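Propionate kinase (Francisella tularensis subsp. tularensis, PDB 3KHY) probably catalyses the reversible, magnesium-dependent transfer of a phosphoryl group from ATP to acetate or propionate, as a homodimeric member of the acetokinase family. Local coordinates at residues F356-S359 against H363-M366; N333-L338 against F343-Q348; V42-K45 against V51-L54; I323-A328 against I368-E373. All blocks are in the same frame, centred on the assembly; numbering follows the deposited sequence.

Contact 1: residues F356-S359 against H363-M366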
loop_
_atom_site.group_PDB
_atom_site.type_symbol
_atom_site.label_atom_id
_atom_site.label_comp_id
_atom_site.label_asym_id
_atom_site.label_seq_id
_atom_site.Cartn_x
_atom_site.Cartn_y
_atom_site.Cartn_z
ATOM N N PHE A 356 -0.639 23.265 -19.813
ATOM C CA PHE A 356 -1.252 22.013 -20.256
ATOM C C PHE A 356 -0.275 21.229 -21.137
ATOM O O PHE A 356 0.319 21.796 -22.057
ATOM C CB PHE A 356 -2.533 22.290 -21.037
ATOM C CG PHE A 356 -3.676 22.766 -20.180
ATOM C CD1 PHE A 356 -3.858 24.116 -19.928
ATOM C CD2 PHE A 356 -4.566 21.860 -19.626
ATOM C CE1 PHE A 356 -4.914 24.560 -19.135
ATOM C CE2 PHE A 356 -5.638 22.301 -18.834
ATOM C CZ PHE A 356 -5.806 23.644 -18.589
ATOM N N ILE A 357 -0.100 19.938 -20.865
ATOM C CA ILE A 357 0.824 19.120 -21.670
ATOM C C ILE A 357 0.167 17.895 -22.304
ATOM O O ILE A 357 0.855 17.036 -22.858
ATOM C CB ILE A 357 2.059 18.662 -20.864
ATOM C CG1 ILE A 357 1.637 17.799 -19.667
ATOM C CG2 ILE A 357 2.872 19.877 -20.409
ATOM C CD1 ILE A 357 2.824 17.290 -18.809
ATOM N N ASN A 358 -1.157 17.820 -22.225
ATOM C CA ASN A 358 -1.884 16.720 -22.842
ATOM C C ASN A 358 -2.131 16.973 -24.310
ATOM O O ASN A 358 -2.152 18.118 -24.768
ATOM C CB ASN A 358 -3.244 16.509 -22.163
ATOM C CG ASN A 358 -4.051 17.786 -22.081
ATOM O OD1 ASN A 358 -3.790 18.640 -21.236
ATOM N ND2 ASN A 358 -5.040 17.927 -22.963
ATOM N N SER A 359 -2.314 15.905 -25.067
ATOM C CA SER A 359 -2.683 16.059 -26.468
ATOM C C SER A 359 -4.199 16.199 -26.582
ATOM O O SER A 359 -4.906 16.302 -25.578
ATOM C CB SER A 359 -2.201 14.867 -27.295
ATOM O OG SER A 359 -2.903 13.689 -26.935
ATOM N N HIS A 363 -7.535 13.231 -21.100
ATOM C CA HIS A 363 -7.746 14.018 -19.897
ATOM C C HIS A 363 -6.726 15.141 -19.884
ATOM O O HIS A 363 -5.633 14.999 -20.435
ATOM C CB HIS A 363 -7.516 13.164 -18.653
ATOM C CG HIS A 363 -8.489 12.034 -18.505
ATOM N ND1 HIS A 363 -9.846 12.232 -18.385
ATOM C CD2 HIS A 363 -8.297 10.695 -18.456
ATOM C CE1 HIS A 363 -10.450 11.062 -18.260
ATOM N NE2 HIS A 363 -9.530 10.114 -18.306
ATOM N N ASN A 364 -7.064 16.249 -19.235
ATOM C CA ASN A 364 -6.093 17.324 -19.053
ATOM C C ASN A 364 -4.934 16.846 -18.212
ATOM O O ASN A 364 -5.132 16.150 -17.207
ATOM C CB ASN A 364 -6.725 18.527 -18.359
ATOM C CG ASN A 364 -7.698 19.261 -19.243
ATOM O OD1 ASN A 364 -7.523 19.309 -20.460
ATOM N ND2 ASN A 364 -8.742 19.846 -18.635
ATOM N N ILE A 365 -3.727 17.237 -18.614
ATOM C CA ILE A 365 -2.525 16.965 -17.848
ATOM C C ILE A 365 -1.794 18.293 -17.723
ATOM O O ILE A 365 -1.568 18.973 -18.718
ATOM C CB ILE A 365 -1.613 15.932 -18.548
ATOM C CG1 ILE A 365 -2.379 14.636 -18.844
ATOM C CG2 ILE A 365 -0.360 15.652 -17.690
ATOM C CD1 ILE A 365 -1.771 13.789 -19.961
HETATM N N MSE A 366 -1.444 18.674 -16.500
HETATM C CA MSE A 366 -0.922 20.007 -16.255
HETATM C C MSE A 366 0.399 19.959 -15.536
HETATM O O MSE A 366 0.739 18.961 -14.910
HETATM C CB MSE A 366 -1.907 20.833 -15.404
HETATM C CG MSE A 366 -3.306 20.881 -15.991
HETATM SE SE MSE A 366 -4.597 21.920 -14.946
HETATM C CE MSE A 366 -3.825 23.723 -15.222
#
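Two nearly straight hydrogen bonds hold Ile357 and Asn358 against Ile365, one from backbone to backbone and one in which a side-chain amide takes the place of a peptide. In the first, Ile357 N donates to Ile365 O over 2.8 Å. In the second, Ile365 N gives its hydrogen to Asn358 OD1 over 3.0 Å, with an N-H...O angle of 171°, but it arrives from above the amide plane, 49° out of it. CG of Asn358 sits between its own N and carbonyl carbon (chi1 52°), which brings OD1 to the N-H of Ile365, and ND2 then donates to Ser359 O and fixes the rotation of the group. The backbones are bridged once, between Phe356 and Met366; beyond it, the amide of Asn358 meets the N-H of Ile365. Strand 365-367 is the last of the five-stranded sheet in the C-terminal half of this ASKHA-type kinase, and Asn364 and Met366 bond through their backbones to Leu317 of the adjoining strand.

Packing contacts flank these bonds. The terminal methyl CE of selenomethionine Met366 lies over one face of the Phe356 ring, 4.3 Å from its centroid, a CH-pi contact, while SE approaches obliquely in a Met-aromatic contact. Asn364 CG meets the ring edge at Phe356 CE2, and its ND2 is bonded to Asp315 O. On the buried side, Ile357 CG1 presses on Ile365 CG2 at 3.5 Å.

Contact 2: residues N333-L338 against F343-Q348; sequences NIISKL and FMIDHQ
The backbones of Leu338, just past the end of helix 328-337, and Phe343, where the chain returns after four residues, come within 5.7 Å at their CA atoms, with no direct hydrogen bond between the two segments. A water bridges them instead, donating to Ile335 O at 2.8 Å and to Phe343 O at 2.6 Å, so that two carbonyls, one at the last turn of the helix, share one partner. The remaining contact is apolar. Ile335 brings its CG2 branch to the extended chain: this methyl group is 3.7 Å from Ile345 N and 4.0 Å from both Phe343 CB and Ile345 CB. CG2 is anti to the backbone N (CG1 at chi1 -64°), and the Ile335 and Ile345 side chains cross at about a right angle. Leu338 uses CB, 3.7 Å from Phe343 CD1, and sets its CD1 methyl over one face of the Phe343 ring, while its carbonyl oxygen lies in the ring plane at the edge. Ile335 and Phe343 both reach on to Leu317 of strand 316-320 and Ile365 of strand 365-367, so the helix end and the returning chain cover neighbouring strands of the C-terminal sheet, before Asp346 caps helix 347-351.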
loop_
_atom_site.group_PDB
_atom_site.type_symbol
_atom_site.label_atom_id
_atom_site.label_comp_id
_atom_site.label_asym_id
_atom_site.label_seq_id
_atom_site.Cartn_x
_atom_site.Cartn_y
_atom_site.Cartn_z
ATOM N N ASN A 333 6.996 9.256 -19.248
ATOM C CA ASN A 333 6.999 7.853 -18.896
ATOM C C ASN A 333 5.728 7.528 -18.112
ATOM O O ASN A 333 5.034 6.557 -18.406
ATOM C CB ASN A 333 8.250 7.513 -18.084
ATOM C CG ASN A 333 8.403 6.022 -17.845
ATOM O OD1 ASN A 333 7.467 5.347 -17.405
ATOM N ND2 ASN A 333 9.588 5.499 -18.129
ATOM N N ILE A 334 5.408 8.359 -17.129
ATOM C CA ILE A 334 4.194 8.142 -16.345
ATOM C C ILE A 334 2.927 8.153 -17.215
ATOM O O ILE A 334 2.065 7.292 -17.083
ATOM C CB ILE A 334 4.093 9.171 -15.213
ATOM C CG1 ILE A 334 5.206 8.901 -14.188
ATOM C CG2 ILE A 334 2.728 9.106 -14.543
ATOM C CD1 ILE A 334 5.399 10.030 -13.183
ATOM N N ILE A 335 2.811 9.127 -18.109
ATOM C CA ILE A 335 1.616 9.221 -18.953
ATOM C C ILE A 335 1.550 8.043 -19.928
ATOM O O ILE A 335 0.474 7.506 -20.231
ATOM C CB ILE A 335 1.583 10.576 -19.689
ATOM C CG1 ILE A 335 1.459 11.712 -18.667
ATOM C CG2 ILE A 335 0.452 10.623 -20.720
ATOM C CD1 ILE A 335 0.261 11.585 -17.735
ATOM N N SER A 336 2.711 7.630 -20.417
ATOM C CA SER A 336 2.804 6.430 -21.240
ATOM C C SER A 336 2.119 5.246 -20.553
ATOM O O SER A 336 1.376 4.482 -21.180
ATOM C CB SER A 336 4.273 6.093 -21.503
ATOM O OG SER A 336 4.376 4.989 -22.373
ATOM N N LYS A 337 2.355 5.101 -19.255
ATOM C CA LYS A 337 1.793 3.967 -18.526
ATOM C C LYS A 337 0.296 4.122 -18.258
ATOM O O LYS A 337 -0.364 3.181 -17.837
ATOM C CB LYS A 337 2.585 3.729 -17.233
ATOM C CG LYS A 337 3.978 3.152 -17.529
ATOM C CD LYS A 337 4.862 3.041 -16.301
ATOM C CE LYS A 337 6.082 2.152 -16.592
ATOM N NZ LYS A 337 6.864 2.576 -17.805
ATOM N N LEU A 338 -0.228 5.323 -18.494
ATOM C CA LEU A 338 -1.640 5.618 -18.272
ATOM C C LEU A 338 -2.433 5.624 -19.590
ATOM O O LEU A 338 -3.569 6.076 -19.636
ATOM C CB LEU A 338 -1.800 6.964 -17.563
ATOM C CG LEU A 338 -1.402 6.931 -16.079
ATOM C CD1 LEU A 338 -1.151 8.345 -15.541
ATOM C CD2 LEU A 338 -2.436 6.199 -15.227
ATOM N N PHE A 343 -5.167 8.956 -21.085
ATOM C CA PHE A 343 -4.167 10.019 -20.960
ATOM C C PHE A 343 -3.193 9.937 -22.125
ATOM O O PHE A 343 -2.703 8.856 -22.463
ATOM C CB PHE A 343 -3.364 9.888 -19.648
ATOM C CG PHE A 343 -4.187 10.097 -18.398
ATOM C CD1 PHE A 343 -4.850 9.036 -17.803
ATOM C CD2 PHE A 343 -4.283 11.354 -17.818
ATOM C CE1 PHE A 343 -5.609 9.218 -16.647
ATOM C CE2 PHE A 343 -5.047 11.551 -16.670
ATOM C CZ PHE A 343 -5.704 10.480 -16.081
HETATM N N MSE A 344 -2.891 11.084 -22.727
HETATM C CA MSE A 344 -1.939 11.143 -23.838
HETATM C C MSE A 344 -1.206 12.456 -23.777
HETATM O O MSE A 344 -1.832 13.511 -23.652
HETATM C CB MSE A 344 -2.660 11.067 -25.184
HETATM C CG MSE A 344 -3.496 9.807 -25.364
HETATM SE SE MSE A 344 -2.353 8.255 -25.691
HETATM C CE MSE A 344 -1.163 9.041 -27.033
ATOM N N ILE A 345 0.113 12.399 -23.916
ATOM C CA ILE A 345 0.931 13.588 -23.773
ATOM C C ILE A 345 1.174 14.230 -25.128
ATOM O O ILE A 345 1.151 13.548 -26.154
ATOM C CB ILE A 345 2.274 13.234 -23.110
ATOM C CG1 ILE A 345 2.688 14.330 -22.116
ATOM C CG2 ILE A 345 3.335 12.924 -24.168
ATOM C CD1 ILE A 345 3.783 13.918 -21.180
ATOM N N ASP A 346 1.370 15.548 -25.135
ATOM C CA ASP A 346 1.838 16.256 -26.327
ATOM C C ASP A 346 3.315 16.552 -26.112
ATOM O O ASP A 346 3.690 17.247 -25.159
ATOM C CB ASP A 346 1.067 17.563 -26.534
ATOM C CG ASP A 346 1.577 18.357 -27.733
ATOM O OD1 ASP A 346 2.688 18.929 -27.649
ATOM O OD2 ASP A 346 0.869 18.407 -28.762
ATOM N N HIS A 347 4.165 16.022 -26.982
ATOM C CA HIS A 347 5.597 16.072 -26.713
ATOM C C HIS A 347 6.200 17.475 -26.679
ATOM O O HIS A 347 7.009 17.775 -25.810
ATOM C CB HIS A 347 6.361 15.129 -27.646
ATOM C CG HIS A 347 6.057 13.685 -27.388
ATOM N ND1 HIS A 347 6.409 13.054 -26.214
ATOM C CD2 HIS A 347 5.403 12.759 -28.131
ATOM C CE1 HIS A 347 6.000 11.796 -26.252
ATOM N NE2 HIS A 347 5.387 11.591 -27.404
ATOM N N GLN A 348 5.798 18.339 -27.607
ATOM C CA GLN A 348 6.367 19.682 -27.655
ATOM C C GLN A 348 5.901 20.513 -26.442
ATOM O O GLN A 348 6.688 21.232 -25.830
ATOM C CB GLN A 348 6.061 20.352 -29.011
ATOM C CG GLN A 348 6.537 21.798 -29.157
ATOM C CD GLN A 348 8.059 21.938 -29.234
ATOM O OE1 GLN A 348 8.775 20.971 -29.509
ATOM N NE2 GLN A 348 8.555 23.157 -28.998
HETATM O O HOH W 1 -0.393 7.764 -22.867
#

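Contact 3: residues V42-K45 against V51-L54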
loop_
_atom_site.group_PDB
_atom_site.type_symbol
_atom_site.label_atom_id
_atom_site.label_comp_id
_atom_site.label_asym_id
_atom_site.label_seq_id
_atom_site.Cartn_x
_atom_site.Cartn_y
_atom_site.Cartn_z
ATOM N N VAL A 42 25.259 30.423 7.045
ATOM C CA VAL A 42 23.959 30.899 6.610
ATOM C C VAL A 42 24.068 31.439 5.191
ATOM O O VAL A 42 24.906 32.302 4.906
ATOM C CB VAL A 42 23.429 32.000 7.538
ATOM C CG1 VAL A 42 21.974 32.314 7.207
ATOM C CG2 VAL A 42 23.582 31.572 8.992
ATOM N N VAL A 43 23.244 30.907 4.296
ATOM C CA VAL A 43 23.161 31.433 2.937
ATOM C C VAL A 43 22.004 32.418 2.833
ATOM O O VAL A 43 20.910 32.156 3.322
ATOM C CB VAL A 43 22.948 30.323 1.900
ATOM C CG1 VAL A 43 23.011 30.910 0.493
ATOM C CG2 VAL A 43 23.988 29.222 2.072
ATOM N N PHE A 44 22.264 33.566 2.223
ATOM C CA PHE A 44 21.235 34.556 1.972
ATOM C C PHE A 44 21.167 34.778 0.474
ATOM O O PHE A 44 22.188 35.054 -0.169
ATOM C CB PHE A 44 21.601 35.892 2.617
ATOM C CG PHE A 44 21.628 35.873 4.122
ATOM C CD1 PHE A 44 20.494 36.175 4.852
ATOM C CD2 PHE A 44 22.808 35.614 4.804
ATOM C CE1 PHE A 44 20.527 36.184 6.232
ATOM C CE2 PHE A 44 22.847 35.630 6.184
ATOM C CZ PHE A 44 21.712 35.911 6.896
ATOM N N LYS A 45 19.969 34.693 -0.082
ATOM C CA LYS A 45 19.780 34.956 -1.502
ATOM C C LYS A 45 18.764 36.067 -1.703
ATOM O O LYS A 45 17.560 35.855 -1.548
ATOM C CB LYS A 45 19.329 33.688 -2.227
ATOM C CG LYS A 45 20.357 32.564 -2.212
ATOM C CD LYS A 45 19.766 31.274 -2.780
ATOM C CE LYS A 45 20.849 30.229 -3.010
ATOM N NZ LYS A 45 20.304 28.941 -3.523
ATOM N N VAL A 51 27.153 34.060 1.294
ATOM C CA VAL A 51 27.326 32.965 2.248
ATOM C C VAL A 51 28.119 33.436 3.453
ATOM O O VAL A 51 29.247 33.894 3.314
ATOM C CB VAL A 51 28.050 31.759 1.625
ATOM C CG1 VAL A 51 28.173 30.629 2.648
ATOM C CG2 VAL A 51 27.315 31.279 0.383
ATOM N N LYS A 52 27.525 33.335 4.637
ATOM C CA LYS A 52 28.187 33.812 5.840
ATOM C C LYS A 52 28.511 32.634 6.725
ATOM O O LYS A 52 27.613 31.931 7.186
ATOM C CB LYS A 52 27.307 34.807 6.593
ATOM C CG LYS A 52 26.970 36.061 5.808
ATOM C CD LYS A 52 26.313 37.104 6.701
ATOM C CE LYS A 52 26.016 38.388 5.939
ATOM N NZ LYS A 52 25.181 39.328 6.740
ATOM N N TYR A 53 29.801 32.409 6.953
ATOM C CA TYR A 53 30.224 31.318 7.813
ATOM C C TYR A 53 30.256 31.775 9.258
ATOM O O TYR A 53 30.553 32.932 9.544
ATOM C CB TYR A 53 31.584 30.785 7.372
ATOM C CG TYR A 53 31.519 30.104 6.028
ATOM C CD1 TYR A 53 31.321 28.733 5.932
ATOM C CD2 TYR A 53 31.619 30.835 4.851
ATOM C CE1 TYR A 53 31.246 28.105 4.699
ATOM C CE2 TYR A 53 31.543 30.216 3.616
ATOM C CZ TYR A 53 31.362 28.851 3.548
ATOM O OH TYR A 53 31.288 28.232 2.324
ATOM N N LEU A 54 29.932 30.858 10.164
ATOM C CA LEU A 54 29.891 31.166 11.584
ATOM C C LEU A 54 30.278 29.920 12.366
ATOM O O LEU A 54 29.411 29.251 12.933
ATOM C CB LEU A 54 28.482 31.608 11.986
ATOM C CG LEU A 54 28.381 32.481 13.235
ATOM C CD1 LEU A 54 28.982 33.847 12.949
ATOM C CD2 LEU A 54 26.939 32.619 13.687
#
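Val42 and Lys52 satisfy each other's backbones completely: Val42 N donates to Lys52 O, and Lys52 N returns a bond to Val42 O, both over 2.8 Å. The two bonds are close to straight, with N-H...O angles of 169° and 175°, and together they form the ring of an antiparallel hydrogen-bonded pair. Val43 and Val51 make the neighbouring non-hydrogen-bonded pair, so the backbone N and O of Val43 turn away from strand 49-53, and Val43 bonds with Leu31 of strand 25-33. Toward the turn Phe44 resumes the pairing with Ile50; at the other end of the hairpin Leu54 bonds with Cys40; Lys45, like Val43, bonds to strand 25-33, at Thr29.

The side chains divide between the two faces. On one, Val43 CG2 and Val51 CG2 face each other loosely at 4.3 Å. On the other, Lys52 runs out as an extended chain beyond CG, its aliphatic part passing the ring of Phe44: Lys52 CD is 3.8 Å from Phe44 CE2, an oblique approach made by methylene and not by the ammonium group. Phe44 itself stacks on Phe69 and meets Phe16, while Val42 and Lys52 both touch Met65, so helix 59-72 covers this face. Residues 42-45 and 51-53 run antiparallel, at 161° between their N-to-C directions, as in a beta hairpin, and strand 49-53 is the outermost strand at one end of the large mixed sheet of the N-terminal half.

Contact 4: residues I323-A328 against I368-E373; sequences IGENAA and IATNEE
Glu325 reaches across to Ala369 and Thr370 with a side chain that can be followed atom by atom from the short, weakly bonded helix 321-326. CB points toward the opposite segment, and CG, set beside the backbone N and anti to the carbonyl carbon (chi1 -68°), carries the chain outward. There CG passes Ala369 CA at 3.8 Å and Ile368 O at 3.9 Å. Because the chain stays extended beyond CG (chi2 163°), CD comes to 3.5 Å from Ala369 CA. The carboxylate then splits its two oxygens between different tasks. OE2 accepts the backbone hydrogen of Thr370 N at 2.9 Å in a nearly straight bond, though the donor stands well above the carboxylate plane, 59° out of it; the same oxygen lies 3.5 Å from Thr370 CG2 and has weak bonds to Gly321 N and Thr320 OG1.

The helix that bears Glu325 follows strand 316-320 directly, a strand-turn-helix unit in a family of the actin-like ATPase clan, and residues 322-326 are predicted to bind ATP. The opposite segment carries the chain out of strand 365-367 toward helix 372-382, which Asn371 caps and where Glu372, a predicted magnesium ligand, is salt-bridged to Arg85.

OE1, the other tip, touches Ala369 CB at 3.7 Å and takes a hydrogen from a water, 2.8 Å away, that also donates to Thr370 O; the hydroxyl OG1 of Thr370 is hydrogen-bonded to Ser177 OG.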
loop_
_atom_site.group_PDB
_atom_site.type_symbol
_atom_site.label_atom_id
_atom_site.label_comp_id
_atom_site.label_asym_id
_atom_site.label_seq_id
_atom_site.Cartn_x
_atom_site.Cartn_y
_atom_site.Cartn_z
ATOM N N ILE A 323 10.730 17.426 -9.391
ATOM C CA ILE A 323 10.710 16.495 -10.516
ATOM C C ILE A 323 9.508 16.754 -11.408
ATOM O O ILE A 323 9.630 16.816 -12.633
ATOM C CB ILE A 323 10.639 15.033 -10.019
ATOM C CG1 ILE A 323 11.878 14.685 -9.184
ATOM C CG2 ILE A 323 10.473 14.078 -11.186
ATOM C CD1 ILE A 323 11.771 13.351 -8.461
ATOM N N GLY A 324 8.341 16.911 -10.790
ATOM C CA GLY A 324 7.098 17.086 -11.526
ATOM C C GLY A 324 7.138 18.316 -12.421
ATOM O O GLY A 324 6.598 18.314 -13.536
ATOM N N GLU A 325 7.804 19.363 -11.949
ATOM C CA GLU A 325 7.853 20.619 -12.699
ATOM C C GLU A 325 8.862 20.607 -13.843
ATOM O O GLU A 325 8.701 21.328 -14.827
ATOM C CB GLU A 325 8.166 21.793 -11.757
ATOM C CG GLU A 325 7.041 22.104 -10.766
ATOM C CD GLU A 325 7.496 22.970 -9.585
ATOM O OE1 GLU A 325 8.386 23.834 -9.761
ATOM O OE2 GLU A 325 6.963 22.782 -8.472
ATOM N N ASN A 326 9.896 19.785 -13.711
ATOM C CA ASN A 326 11.087 19.923 -14.541
ATOM C C ASN A 326 11.460 18.713 -15.391
ATOM O O ASN A 326 12.111 18.863 -16.422
ATOM C CB ASN A 326 12.272 20.312 -13.659
ATOM C CG ASN A 326 12.077 21.666 -13.008
ATOM O OD1 ASN A 326 11.921 22.669 -13.701
ATOM N ND2 ASN A 326 12.061 21.698 -11.674
ATOM N N ALA A 327 11.055 17.524 -14.961
ATOM C CA ALA A 327 11.488 16.288 -15.626
ATOM C C ALA A 327 10.531 15.833 -16.745
ATOM O O ALA A 327 9.652 15.021 -16.512
ATOM C CB ALA A 327 11.678 15.170 -14.580
ATOM N N ALA A 328 10.706 16.349 -17.961
ATOM C CA ALA A 328 9.799 15.992 -19.056
ATOM C C ALA A 328 9.805 14.497 -19.338
ATOM O O ALA A 328 8.772 13.924 -19.657
ATOM C CB ALA A 328 10.145 16.780 -20.344
ATOM N N ILE A 368 2.104 22.604 -12.801
ATOM C CA ILE A 368 1.900 23.814 -12.015
ATOM C C ILE A 368 2.995 23.872 -10.962
ATOM O O ILE A 368 3.217 22.902 -10.235
ATOM C CB ILE A 368 0.514 23.789 -11.323
ATOM C CG1 ILE A 368 -0.601 23.716 -12.370
ATOM C CG2 ILE A 368 0.344 25.014 -10.409
ATOM C CD1 ILE A 368 -2.030 23.724 -11.755
ATOM N N ALA A 369 3.700 24.990 -10.893
ATOM C CA ALA A 369 4.808 25.120 -9.955
ATOM C C ALA A 369 4.254 25.256 -8.550
ATOM O O ALA A 369 3.332 26.030 -8.319
ATOM C CB ALA A 369 5.667 26.334 -10.308
ATOM N N THR A 370 4.798 24.506 -7.606
ATOM C CA THR A 370 4.336 24.658 -6.232
ATOM C C THR A 370 5.116 25.792 -5.556
ATOM O O THR A 370 6.191 26.179 -6.011
ATOM C CB THR A 370 4.417 23.340 -5.430
ATOM O OG1 THR A 370 3.739 23.500 -4.178
ATOM C CG2 THR A 370 5.852 22.933 -5.159
ATOM N N ASN A 371 4.560 26.344 -4.484
ATOM C CA ASN A 371 5.229 27.432 -3.774
ATOM C C ASN A 371 4.758 27.379 -2.329
ATOM O O ASN A 371 3.873 28.125 -1.919
ATOM C CB ASN A 371 4.905 28.794 -4.410
ATOM C CG ASN A 371 5.803 29.920 -3.887
ATOM O OD1 ASN A 371 6.408 29.808 -2.814
ATOM N ND2 ASN A 371 5.894 31.002 -4.643
ATOM N N GLU A 372 5.322 26.447 -1.575
ATOM C CA GLU A 372 4.846 26.189 -0.223
ATOM C C GLU A 372 5.129 27.380 0.686
ATOM O O GLU A 372 4.377 27.646 1.605
ATOM C CB GLU A 372 5.512 24.928 0.333
ATOM C CG GLU A 372 5.105 23.650 -0.396
ATOM C CD GLU A 372 6.258 22.674 -0.560
ATOM O OE1 GLU A 372 7.062 22.843 -1.511
ATOM O OE2 GLU A 372 6.357 21.737 0.259
ATOM N N GLU A 373 6.224 28.092 0.428
ATOM C CA GLU A 373 6.575 29.238 1.266
ATOM C C GLU A 373 5.539 30.343 1.086
ATOM O O GLU A 373 5.119 30.964 2.053
ATOM C CB GLU A 373 7.988 29.757 0.936
ATOM C CG GLU A 373 9.097 28.710 1.036
ATOM C CD GLU A 373 9.099 27.721 -0.144
ATOM O OE1 GLU A 373 8.458 27.995 -1.185
ATOM O OE2 GLU A 373 9.747 26.659 -0.028
HETATM O O HOH W 2 8.589 25.745 -7.747
#

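Overall arrangement
From the N terminus, contact 3 comes first, closing a short hairpin at the edge of the large N-terminal sheet; its centre is about 26 Å from that of contact 4 and about 41 and 42 Å from those of contacts 1 and 2. The remaining three belong to the C-terminal half. Contact 4 closes the longest loop, where Glu325 meets Ala369 and Thr370, joining the predicted nucleotide-binding helix to the exit of the sheet's edge strand. Within that loop contacts 2 and 1 follow in series without crossing. They touch each other, with probable backbone hydrogen bonds between Ile357 O and Asp346 N and between Ser359 N and Met344 O, tying helix 328-337, the intervening loops and strand 365-367 together.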